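Local coordinates for protein M32 carboxypeptidase (Pyrococcus furiosus, PDB 1KA2) that releases amino acids one after another from the C-terminus of peptides with broad specificity, as a cobalt-dependent metallocarboxypeptidase of the M32 family, at residues T111-W119 with K130-L141; R346-A354 with R398-D409. One frame throughout, in Å; residues are numbered along the deposited sequence.

Contact 1 of 2, residues T111-W119 with K130-L141; sequences TTSLATKAW and KFEPWLDKIISL
An antiparallel helical hairpin closes here, with Trp-134 of 130-141 set as a knob into the hole formed by Thr-111, Leu-114, Ala-115 and Ala-118 of 111-119. The axes run at 147° and come within 9.5 Å of each other; no hydrogen bond crosses between them, so the fit rests on rings, methyls and backbone. One indole face lies on the 111-119 backbone, with Leu-114 O 4.0 Å above the plane over the ring centre and Ala-115 CA above it nearer the rim. The Ala-118 methyl CB lies 3.3 Å from Trp-134 CD1 at the pyrrole end, while Thr-111 CG2 meets the benzo end in the ring plane, 3.9 Å from CZ3. With its CG anti to the carbonyl carbon (chi1 -73°), the Trp-134 ring is carried across the hole. Next to it Ala-115 CB receives the end of Ile-138, CD1, at 3.7 Å, and Thr-111 meets Leu-141 CD1 tip to tip. At the turn end of the hairpin Trp-119 and Phe-131 form a T-shaped pair, the edge of the indole toward the phenyl face, centroids 5.2 Å apart and planes at 72°. Trp-119 CB also rests 3.6 Å from Phe-131 CD1. The side chains of Trp-119 and Phe-131 both touch Ala-413 of the short helix 411-414, and Trp-119 NE1 is hydrogen-bonded to Leu-407 O. At the far end Leu-141 lies against Phe-104 and Glu-107, earlier on helix 102-124.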
loop_
_atom_site.group_PDB
_atom_site.type_symbol
_atom_site.label_atom_id
_atom_site.label_comp_id
_atom_site.label_asym_id
_atom_site.label_seq_id
_atom_site.Cartn_x
_atom_site.Cartn_y
_atom_site.Cartn_z
ATOM N N THR A 111 26.977 0.291 -7.020
ATOM C CA THR A 111 27.785 -0.739 -6.386
ATOM C C THR A 111 26.954 -1.615 -5.439
ATOM O O THR A 111 26.999 -2.845 -5.511
ATOM C CB THR A 111 28.952 -0.089 -5.615
ATOM O OG1 THR A 111 29.554 0.922 -6.441
ATOM C CG2 THR A 111 30.004 -1.134 -5.249
ATOM N N THR A 112 26.187 -0.977 -4.560
ATOM C CA THR A 112 25.353 -1.699 -3.610
ATOM C C THR A 112 24.413 -2.681 -4.300
ATOM O O THR A 112 24.413 -3.872 -3.980
ATOM C CB THR A 112 24.543 -0.710 -2.738
ATOM O OG1 THR A 112 25.283 -0.423 -1.546
ATOM C CG2 THR A 112 23.187 -1.272 -2.369
ATOM N N SER A 113 23.618 -2.182 -5.245
ATOM C CA SER A 113 22.677 -3.032 -5.976
ATOM C C SER A 113 23.361 -4.266 -6.551
ATOM O O SER A 113 22.904 -5.391 -6.354
ATOM C CB SER A 113 22.019 -2.249 -7.115
ATOM O OG SER A 113 21.185 -1.221 -6.608
ATOM N N LEU A 114 24.456 -4.049 -7.269
ATOM C CA LEU A 114 25.199 -5.144 -7.873
ATOM C C LEU A 114 25.875 -6.037 -6.840
ATOM O O LEU A 114 26.038 -7.241 -7.055
ATOM C CB LEU A 114 26.261 -4.601 -8.828
ATOM C CG LEU A 114 25.866 -4.196 -10.251
ATOM C CD1 LEU A 114 24.959 -2.981 -10.219
ATOM C CD2 LEU A 114 27.128 -3.886 -11.053
ATOM N N ALA A 115 26.280 -5.451 -5.720
ATOM C CA ALA A 115 26.949 -6.233 -4.693
ATOM C C ALA A 115 25.957 -7.146 -3.987
ATOM O O ALA A 115 26.301 -8.262 -3.603
ATOM C CB ALA A 115 27.639 -5.314 -3.680
ATOM N N THR A 116 24.725 -6.672 -3.816
ATOM C CA THR A 116 23.706 -7.472 -3.148
ATOM C C THR A 116 23.391 -8.703 -4.000
ATOM O O THR A 116 23.299 -9.822 -3.487
ATOM C CB THR A 116 22.415 -6.660 -2.908
ATOM O OG1 THR A 116 22.665 -5.636 -1.936
ATOM C CG2 THR A 116 21.298 -7.566 -2.412
ATOM N N LYS A 117 23.234 -8.489 -5.305
ATOM C CA LYS A 117 22.940 -9.578 -6.235
ATOM C C LYS A 117 24.090 -10.577 -6.258
ATOM O O LYS A 117 23.874 -11.794 -6.300
ATOM C CB LYS A 117 22.712 -9.026 -7.648
ATOM C CG LYS A 117 21.405 -8.261 -7.824
ATOM C CD LYS A 117 20.199 -9.203 -7.821
ATOM C CE LYS A 117 20.237 -10.148 -9.031
ATOM N NZ LYS A 117 19.062 -11.061 -9.135
ATOM N N ALA A 118 25.313 -10.061 -6.231
ATOM C CA ALA A 118 26.489 -10.922 -6.248
ATOM C C ALA A 118 26.640 -11.675 -4.927
ATOM O O ALA A 118 27.128 -12.808 -4.892
ATOM C CB ALA A 118 27.738 -10.096 -6.531
ATOM N N TRP A 119 26.220 -11.035 -3.840
ATOM C CA TRP A 119 26.285 -11.643 -2.512
ATOM C C TRP A 119 25.205 -12.720 -2.436
ATOM O O TRP A 119 25.402 -13.786 -1.841
ATOM C CB TRP A 119 26.013 -10.588 -1.434
ATOM C CG TRP A 119 25.642 -11.158 -0.102
ATOM C CD1 TRP A 119 26.499 -11.573 0.883
ATOM C CD2 TRP A 119 24.321 -11.438 0.375
ATOM N NE1 TRP A 119 25.794 -12.098 1.932
ATOM C CE2 TRP A 119 24.457 -12.029 1.648
ATOM C CE3 TRP A 119 23.036 -11.259 -0.152
ATOM C CZ2 TRP A 119 23.351 -12.430 2.410
ATOM C CZ3 TRP A 119 21.944 -11.657 0.602
ATOM C CH2 TRP A 119 22.103 -12.239 1.864
ATOM N N LYS A 130 32.895 -14.831 -5.647
ATOM C CA LYS A 130 31.872 -14.061 -6.353
ATOM C C LYS A 130 31.456 -12.783 -5.630
ATOM O O LYS A 130 30.810 -11.922 -6.225
ATOM C CB LYS A 130 30.620 -14.902 -6.597
ATOM C CG LYS A 130 30.364 -15.260 -8.057
ATOM C CD LYS A 130 28.858 -15.413 -8.305
ATOM C CE LYS A 130 28.524 -16.189 -9.584
ATOM N NZ LYS A 130 28.304 -15.342 -10.796
ATOM N N PHE A 131 31.804 -12.661 -4.349
ATOM C CA PHE A 131 31.457 -11.466 -3.582
ATOM C C PHE A 131 32.698 -10.650 -3.223
ATOM O O PHE A 131 32.636 -9.423 -3.120
ATOM C CB PHE A 131 30.699 -11.853 -2.300
ATOM C CG PHE A 131 30.235 -10.670 -1.482
ATOM C CD1 PHE A 131 29.410 -9.696 -2.042
ATOM C CD2 PHE A 131 30.619 -10.529 -0.151
ATOM C CE1 PHE A 131 28.982 -8.604 -1.291
ATOM C CE2 PHE A 131 30.195 -9.441 0.604
ATOM C CZ PHE A 131 29.373 -8.478 0.030
ATOM N N GLU A 132 33.824 -11.339 -3.056
ATOM C CA GLU A 132 35.090 -10.718 -2.679
ATOM C C GLU A 132 35.377 -9.340 -3.282
ATOM O O GLU A 132 35.489 -8.354 -2.551
ATOM C CB GLU A 132 36.258 -11.659 -2.992
ATOM C CG GLU A 132 37.553 -11.297 -2.269
ATOM C CD GLU A 132 38.778 -11.919 -2.917
ATOM O OE1 GLU A 132 38.721 -13.112 -3.276
ATOM O OE2 GLU A 132 39.801 -11.217 -3.062
ATOM N N PRO A 133 35.512 -9.246 -4.617
ATOM C CA PRO A 133 35.789 -7.923 -5.192
ATOM C C PRO A 133 34.749 -6.879 -4.787
ATOM O O PRO A 133 35.087 -5.725 -4.546
ATOM C CB PRO A 133 35.807 -8.194 -6.697
ATOM C CG PRO A 133 34.836 -9.327 -6.843
ATOM C CD PRO A 133 35.215 -10.224 -5.679
ATOM N N TRP A 134 33.488 -7.293 -4.708
ATOM C CA TRP A 134 32.414 -6.386 -4.312
ATOM C C TRP A 134 32.617 -5.904 -2.887
ATOM O O TRP A 134 32.261 -4.765 -2.558
ATOM C CB TRP A 134 31.049 -7.067 -4.429
ATOM C CG TRP A 134 30.616 -7.250 -5.842
ATOM C CD1 TRP A 134 30.597 -8.414 -6.553
ATOM C CD2 TRP A 134 30.195 -6.223 -6.741
ATOM N NE1 TRP A 134 30.191 -8.176 -7.844
ATOM C CE2 TRP A 134 29.939 -6.837 -7.988
ATOM C CE3 TRP A 134 30.010 -4.837 -6.617
ATOM C CZ2 TRP A 134 29.506 -6.112 -9.106
ATOM C CZ3 TRP A 134 29.582 -4.119 -7.725
ATOM C CH2 TRP A 134 29.337 -4.759 -8.955
ATOM N N LEU A 135 33.192 -6.765 -2.046
ATOM C CA LEU A 135 33.443 -6.399 -0.655
ATOM C C LEU A 135 34.556 -5.351 -0.576
ATOM O O LEU A 135 34.525 -4.469 0.277
ATOM C CB LEU A 135 33.835 -7.622 0.176
ATOM C CG LEU A 135 33.145 -7.752 1.541
ATOM C CD1 LEU A 135 33.911 -8.749 2.418
ATOM C CD2 LEU A 135 33.067 -6.406 2.224
ATOM N N ASP A 136 35.543 -5.453 -1.463
ATOM C CA ASP A 136 36.634 -4.481 -1.479
ATOM C C ASP A 136 36.085 -3.124 -1.925
ATOM O O ASP A 136 36.516 -2.083 -1.438
ATOM C CB ASP A 136 37.758 -4.924 -2.431
ATOM C CG ASP A 136 38.604 -6.050 -1.859
ATOM O OD1 ASP A 136 39.089 -5.904 -0.714
ATOM O OD2 ASP A 136 38.792 -7.078 -2.555
ATOM N N LYS A 137 35.138 -3.141 -2.857
ATOM C CA LYS A 137 34.543 -1.900 -3.335
ATOM C C LYS A 137 33.727 -1.254 -2.229
ATOM O O LYS A 137 33.726 -0.034 -2.083
ATOM C CB LYS A 137 33.641 -2.154 -4.543
ATOM C CG LYS A 137 34.378 -2.405 -5.847
ATOM C CD LYS A 137 33.378 -2.616 -6.973
ATOM C CE LYS A 137 34.062 -2.839 -8.311
ATOM N NZ LYS A 137 33.055 -3.032 -9.392
ATOM N N ILE A 138 33.036 -2.074 -1.447
ATOM C CA ILE A 138 32.217 -1.553 -0.361
ATOM C C ILE A 138 33.082 -1.042 0.787
ATOM O O ILE A 138 32.696 -0.110 1.490
ATOM C CB ILE A 138 31.204 -2.624 0.119
ATOM C CG1 ILE A 138 30.159 -2.845 -0.983
ATOM C CG2 ILE A 138 30.541 -2.188 1.411
ATOM C CD1 ILE A 138 29.070 -3.808 -0.633
ATOM N N ILE A 139 34.259 -1.626 0.975
ATOM C CA ILE A 139 35.147 -1.155 2.032
ATOM C C ILE A 139 35.646 0.241 1.651
ATOM O O ILE A 139 35.698 1.150 2.485
ATOM C CB ILE A 139 36.341 -2.121 2.241
ATOM C CG1 ILE A 139 35.873 -3.342 3.045
ATOM C CG2 ILE A 139 37.474 -1.422 2.980
ATOM C CD1 ILE A 139 36.861 -4.490 3.077
ATOM N N SER A 140 35.987 0.420 0.380
ATOM C CA SER A 140 36.466 1.715 -0.076
ATOM C C SER A 140 35.380 2.779 0.068
ATOM O O SER A 140 35.667 3.912 0.437
ATOM C CB SER A 140 36.920 1.644 -1.537
ATOM O OG SER A 140 37.474 2.891 -1.947
ATOM N N LEU A 141 34.137 2.416 -0.235
ATOM C CA LEU A 141 33.018 3.355 -0.122
ATOM C C LEU A 141 32.786 3.755 1.342
ATOM O O LEU A 141 32.506 4.917 1.641
ATOM C CB LEU A 141 31.742 2.734 -0.700
ATOM C CG LEU A 141 31.759 2.360 -2.189
ATOM C CD1 LEU A 141 30.447 1.673 -2.541
ATOM C CD2 LEU A 141 31.966 3.605 -3.059
#

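Contact 2 of 2, residues R346-A354 with R398-D409; sequences RPDFIRTEA and RPRKYSEGILQD
The side-chain amide of Gln-408 grips the backbone on both sides of Ile-350: NE2 donates to Phe-349 O at 2.9 Å, almost straight at 171°, and OE1 accepts from Arg-351 N at 2.8 Å in its carbonyl plane. Two M32 motifs meet in this clamp, Gln-408 belonging to GXXQDXHW and Ile-350 and Arg-351 to I/NRXXA/SD. With CG lodged between the backbone N and the carbonyl carbon (chi1 66°) and the chain extended beyond, Gln-408 carries its amide across to the other loop, and the paired bonds fix the amide's rotation. A water donates to Gln-408 OE1 and to Asp-409 OD2, extending the network to the next residue. There Arg-351 NH1 makes a salt bridge to Asp-409 OD2 at 3.2 Å; OD2 lies at the guanidinium edge, near its plane, and the guanidinium and carboxylate planes stand 71° apart. Asp-409 OD1 has a second cationic partner in Arg-366, and Arg-351 also makes a cation-pi contact with Tyr-423. The Arg-351 side chain lies about 8 Å from the bound magnesium ion, so this linkage borders the active site without reaching the metal. Farther out, the Phe-349 side chain lies against 398-404. Pro-399 CA sits over one face, 3.9 Å from the ring centroid in a CH-pi contact, while the Glu-404 side chain crosses the ring obliquely along CD1 and CE1. Arg-400 holds that carboxylate, NH2 donating to Glu-404 OE2 at 2.9 Å on its syn side and the backbone N to OE1. At the end of the phenyl ring, Phe-349 CZ stands 3.1 Å from Arg-398 O.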
loop_
_atom_site.group_PDB
_atom_site.type_symbol
_atom_site.label_atom_id
_atom_site.label_comp_id
_atom_site.label_asym_id
_atom_site.label_seq_id
_atom_site.Cartn_x
_atom_site.Cartn_y
_atom_site.Cartn_z
ATOM N N ARG A 346 22.974 -22.399 23.022
ATOM C CA ARG A 346 23.867 -23.202 22.212
ATOM C C ARG A 346 24.669 -22.381 21.218
ATOM O O ARG A 346 24.118 -21.771 20.305
ATOM C CB ARG A 346 23.056 -24.283 21.484
ATOM C CG ARG A 346 23.498 -24.589 20.069
ATOM C CD ARG A 346 22.352 -24.324 19.103
ATOM N NE ARG A 346 21.253 -25.265 19.298
ATOM C CZ ARG A 346 20.021 -25.092 18.826
ATOM N NH1 ARG A 346 19.716 -24.004 18.127
ATOM N NH2 ARG A 346 19.090 -26.011 19.051
ATOM N N PRO A 347 25.993 -22.331 21.403
ATOM C CA PRO A 347 26.785 -21.557 20.449
ATOM C C PRO A 347 26.578 -22.233 19.099
ATOM O O PRO A 347 26.574 -23.462 19.013
ATOM C CB PRO A 347 28.212 -21.696 20.990
ATOM C CG PRO A 347 28.181 -23.002 21.737
ATOM C CD PRO A 347 26.848 -22.936 22.439
ATOM N N ASP A 348 26.361 -21.434 18.059
ATOM C CA ASP A 348 26.128 -21.969 16.726
ATOM C C ASP A 348 26.580 -20.932 15.703
ATOM O O ASP A 348 26.882 -19.792 16.051
ATOM C CB ASP A 348 24.641 -22.289 16.531
ATOM C CG ASP A 348 24.410 -23.560 15.720
ATOM O OD1 ASP A 348 25.280 -23.923 14.901
ATOM O OD2 ASP A 348 23.347 -24.192 15.890
ATOM N N PHE A 349 26.611 -21.338 14.442
ATOM C CA PHE A 349 27.071 -20.482 13.361
ATOM C C PHE A 349 26.253 -19.255 12.967
ATOM O O PHE A 349 26.825 -18.211 12.664
ATOM C CB PHE A 349 27.278 -21.337 12.113
ATOM C CG PHE A 349 28.398 -22.326 12.238
ATOM C CD1 PHE A 349 28.345 -23.538 11.565
ATOM C CD2 PHE A 349 29.511 -22.042 13.019
ATOM C CE1 PHE A 349 29.387 -24.453 11.669
ATOM C CE2 PHE A 349 30.555 -22.951 13.128
ATOM C CZ PHE A 349 30.493 -24.158 12.454
ATOM N N ILE A 350 24.930 -19.375 12.975
ATOM C CA ILE A 350 24.066 -18.287 12.526
ATOM C C ILE A 350 23.589 -17.274 13.555
ATOM O O ILE A 350 22.853 -17.590 14.479
ATOM C CB ILE A 350 22.830 -18.859 11.787
ATOM C CG1 ILE A 350 23.279 -19.933 10.792
ATOM C CG2 ILE A 350 22.079 -17.749 11.068
ATOM C CD1 ILE A 350 24.341 -19.470 9.827
ATOM N N ARG A 351 23.997 -16.031 13.352
ATOM C CA ARG A 351 23.622 -14.953 14.246
ATOM C C ARG A 351 22.107 -14.860 14.497
ATOM O O ARG A 351 21.675 -14.774 15.647
ATOM C CB ARG A 351 24.138 -13.634 13.679
ATOM C CG ARG A 351 23.760 -12.424 14.488
ATOM C CD ARG A 351 23.934 -11.175 13.651
ATOM N NE ARG A 351 22.755 -10.335 13.807
ATOM C CZ ARG A 351 21.848 -10.126 12.861
ATOM N NH1 ARG A 351 21.974 -10.685 11.664
ATOM N NH2 ARG A 351 20.798 -9.369 13.133
ATOM N N THR A 352 21.295 -14.888 13.440
ATOM C CA THR A 352 19.848 -14.769 13.625
ATOM C C THR A 352 19.211 -15.908 14.419
ATOM O O THR A 352 18.056 -15.824 14.828
ATOM C CB THR A 352 19.108 -14.627 12.270
ATOM O OG1 THR A 352 19.459 -15.713 11.412
ATOM C CG2 THR A 352 19.496 -13.327 11.595
ATOM N N GLU A 353 19.963 -16.975 14.653
ATOM C CA GLU A 353 19.434 -18.102 15.413
ATOM C C GLU A 353 20.019 -18.147 16.825
ATOM O O GLU A 353 19.522 -18.864 17.700
ATOM C CB GLU A 353 19.737 -19.404 14.673
ATOM C CG GLU A 353 19.372 -19.349 13.198
ATOM C CD GLU A 353 19.067 -20.707 12.621
ATOM O OE1 GLU A 353 18.155 -21.374 13.156
ATOM O OE2 GLU A 353 19.727 -21.105 11.635
ATOM N N ALA A 354 21.066 -17.364 17.047
ATOM C CA ALA A 354 21.733 -17.329 18.345
ATOM C C ALA A 354 20.792 -17.050 19.514
ATOM O O ALA A 354 19.934 -16.160 19.445
ATOM C CB ALA A 354 22.840 -16.294 18.324
ATOM N N ARG A 398 33.969 -23.463 14.346
ATOM C CA ARG A 398 34.558 -22.844 13.166
ATOM C C ARG A 398 33.716 -23.133 11.942
ATOM O O ARG A 398 33.480 -24.291 11.606
ATOM C CB ARG A 398 35.973 -23.373 12.925
ATOM C CG ARG A 398 36.712 -22.618 11.825
ATOM C CD ARG A 398 38.011 -23.305 11.412
ATOM N NE ARG A 398 38.943 -22.369 10.779
ATOM C CZ ARG A 398 39.596 -21.413 11.434
ATOM N NH1 ARG A 398 39.425 -21.266 12.741
ATOM N NH2 ARG A 398 40.418 -20.600 10.785
ATOM N N PRO A 399 33.254 -22.082 11.250
ATOM C CA PRO A 399 32.434 -22.303 10.056
ATOM C C PRO A 399 33.171 -23.219 9.087
ATOM O O PRO A 399 34.384 -23.125 8.944
ATOM C CB PRO A 399 32.255 -20.895 9.496
ATOM C CG PRO A 399 32.303 -20.029 10.738
ATOM C CD PRO A 399 33.457 -20.641 11.496
ATOM N N ARG A 400 32.438 -24.099 8.423
ATOM C CA ARG A 400 33.035 -25.031 7.477
ATOM C C ARG A 400 32.789 -24.581 6.048
ATOM O O ARG A 400 33.427 -25.060 5.113
ATOM C CB ARG A 400 32.447 -26.423 7.700
ATOM C CG ARG A 400 32.655 -26.925 9.113
ATOM C CD ARG A 400 31.662 -27.994 9.452
ATOM N NE ARG A 400 30.299 -27.497 9.320
ATOM C CZ ARG A 400 29.230 -28.280 9.322
ATOM N NH1 ARG A 400 29.380 -29.594 9.450
ATOM N NH2 ARG A 400 28.020 -27.752 9.186
ATOM N N LYS A 401 31.850 -23.658 5.886
ATOM C CA LYS A 401 31.520 -23.125 4.579
ATOM C C LYS A 401 31.181 -21.637 4.695
ATOM O O LYS A 401 30.744 -21.166 5.744
ATOM C CB LYS A 401 30.362 -23.914 3.966
ATOM C CG LYS A 401 29.219 -24.219 4.913
ATOM C CD LYS A 401 28.080 -24.874 4.141
ATOM C CE LYS A 401 26.905 -25.198 5.025
ATOM N NZ LYS A 401 25.804 -25.791 4.230
ATOM N N TYR A 402 31.390 -20.899 3.613
ATOM C CA TYR A 402 31.149 -19.463 3.615
ATOM C C TYR A 402 29.751 -19.035 4.056
ATOM O O TYR A 402 29.605 -18.008 4.717
ATOM C CB TYR A 402 31.484 -18.882 2.232
ATOM C CG TYR A 402 32.960 -18.964 1.886
ATOM C CD1 TYR A 402 33.394 -19.614 0.727
ATOM C CD2 TYR A 402 33.926 -18.391 2.719
ATOM C CE1 TYR A 402 34.758 -19.692 0.405
ATOM C CE2 TYR A 402 35.293 -18.460 2.405
ATOM C CZ TYR A 402 35.701 -19.111 1.247
ATOM O OH TYR A 402 37.047 -19.167 0.925
ATOM N N SER A 403 28.730 -19.822 3.719
ATOM C CA SER A 403 27.351 -19.486 4.088
ATOM C C SER A 403 27.078 -19.535 5.593
ATOM O O SER A 403 26.192 -18.835 6.088
ATOM C CB SER A 403 26.358 -20.391 3.344
ATOM O OG SER A 403 26.642 -21.765 3.543
ATOM N N GLU A 404 27.825 -20.366 6.316
ATOM C CA GLU A 404 27.676 -20.460 7.766
ATOM C C GLU A 404 28.502 -19.360 8.397
ATOM O O GLU A 404 28.358 -19.080 9.583
ATOM C CB GLU A 404 28.213 -21.778 8.305
ATOM C CG GLU A 404 27.628 -22.996 7.697
ATOM C CD GLU A 404 28.118 -24.232 8.397
ATOM O OE1 GLU A 404 29.354 -24.427 8.449
ATOM O OE2 GLU A 404 27.261 -24.989 8.900
ATOM N N GLY A 405 29.370 -18.743 7.608
ATOM C CA GLY A 405 30.211 -17.693 8.153
ATOM C C GLY A 405 30.007 -16.277 7.653
ATOM O O GLY A 405 28.915 -15.734 7.697
ATOM N N ILE A 406 31.092 -15.692 7.166
ATOM C CA ILE A 406 31.114 -14.323 6.670
ATOM C C ILE A 406 30.018 -13.955 5.648
ATOM O O ILE A 406 29.702 -12.788 5.464
ATOM C CB ILE A 406 32.510 -14.028 6.065
ATOM C CG1 ILE A 406 32.688 -12.533 5.804
ATOM C CG2 ILE A 406 32.687 -14.857 4.801
ATOM C CD1 ILE A 406 34.119 -12.171 5.343
ATOM N N LEU A 407 29.433 -14.951 5.002
ATOM C CA LEU A 407 28.415 -14.689 3.999
ATOM C C LEU A 407 26.959 -14.717 4.475
ATOM O O LEU A 407 26.047 -14.366 3.725
ATOM C CB LEU A 407 28.606 -15.683 2.846
ATOM C CG LEU A 407 28.985 -15.098 1.480
ATOM C CD1 LEU A 407 30.037 -13.980 1.620
ATOM C CD2 LEU A 407 29.478 -16.244 0.596
ATOM N N GLN A 408 26.734 -15.126 5.719
ATOM C CA GLN A 408 25.368 -15.238 6.228
ATOM C C GLN A 408 24.464 -14.003 6.227
ATOM O O GLN A 408 23.256 -14.133 5.998
ATOM C CB GLN A 408 25.368 -15.837 7.638
ATOM C CG GLN A 408 26.005 -14.973 8.721
ATOM C CD GLN A 408 25.968 -15.659 10.075
ATOM O OE1 GLN A 408 25.088 -15.395 10.901
ATOM N NE2 GLN A 408 26.919 -16.563 10.302
ATOM N N ASP A 409 25.017 -12.818 6.486
ATOM C CA ASP A 409 24.203 -11.595 6.536
ATOM C C ASP A 409 24.324 -10.679 5.322
ATOM O O ASP A 409 25.384 -10.571 4.714
ATOM C CB ASP A 409 24.543 -10.794 7.788
ATOM C CG ASP A 409 24.102 -11.486 9.059
ATOM O OD1 ASP A 409 24.827 -11.361 10.074
ATOM O OD2 ASP A 409 23.028 -12.139 9.051
HETATM O O HOH W 1 22.748 -14.259 10.520
#

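From the N terminus, contact 1 comes first and closes over ten residues, the last turn of helix 102-124 and a short connection, folding helix 132-149 back on helix 102-124. Contact 2 opens only well after that hairpin is complete: it joins the loop following helix 335-342 to the one following helix 383-395, with 43 mostly helical residues between them, including helix 359-375. The two closures are thus in series, neither enclosing nor crossing the other. In space their centres are 20 Å apart, yet they touch at 398-409, where Phe-131 CD2 of contact 1 packs 3.9 Å from Leu-407 CD1. The hairpin is thereby joined to the paired loops from which Arg-351 approaches the metal site.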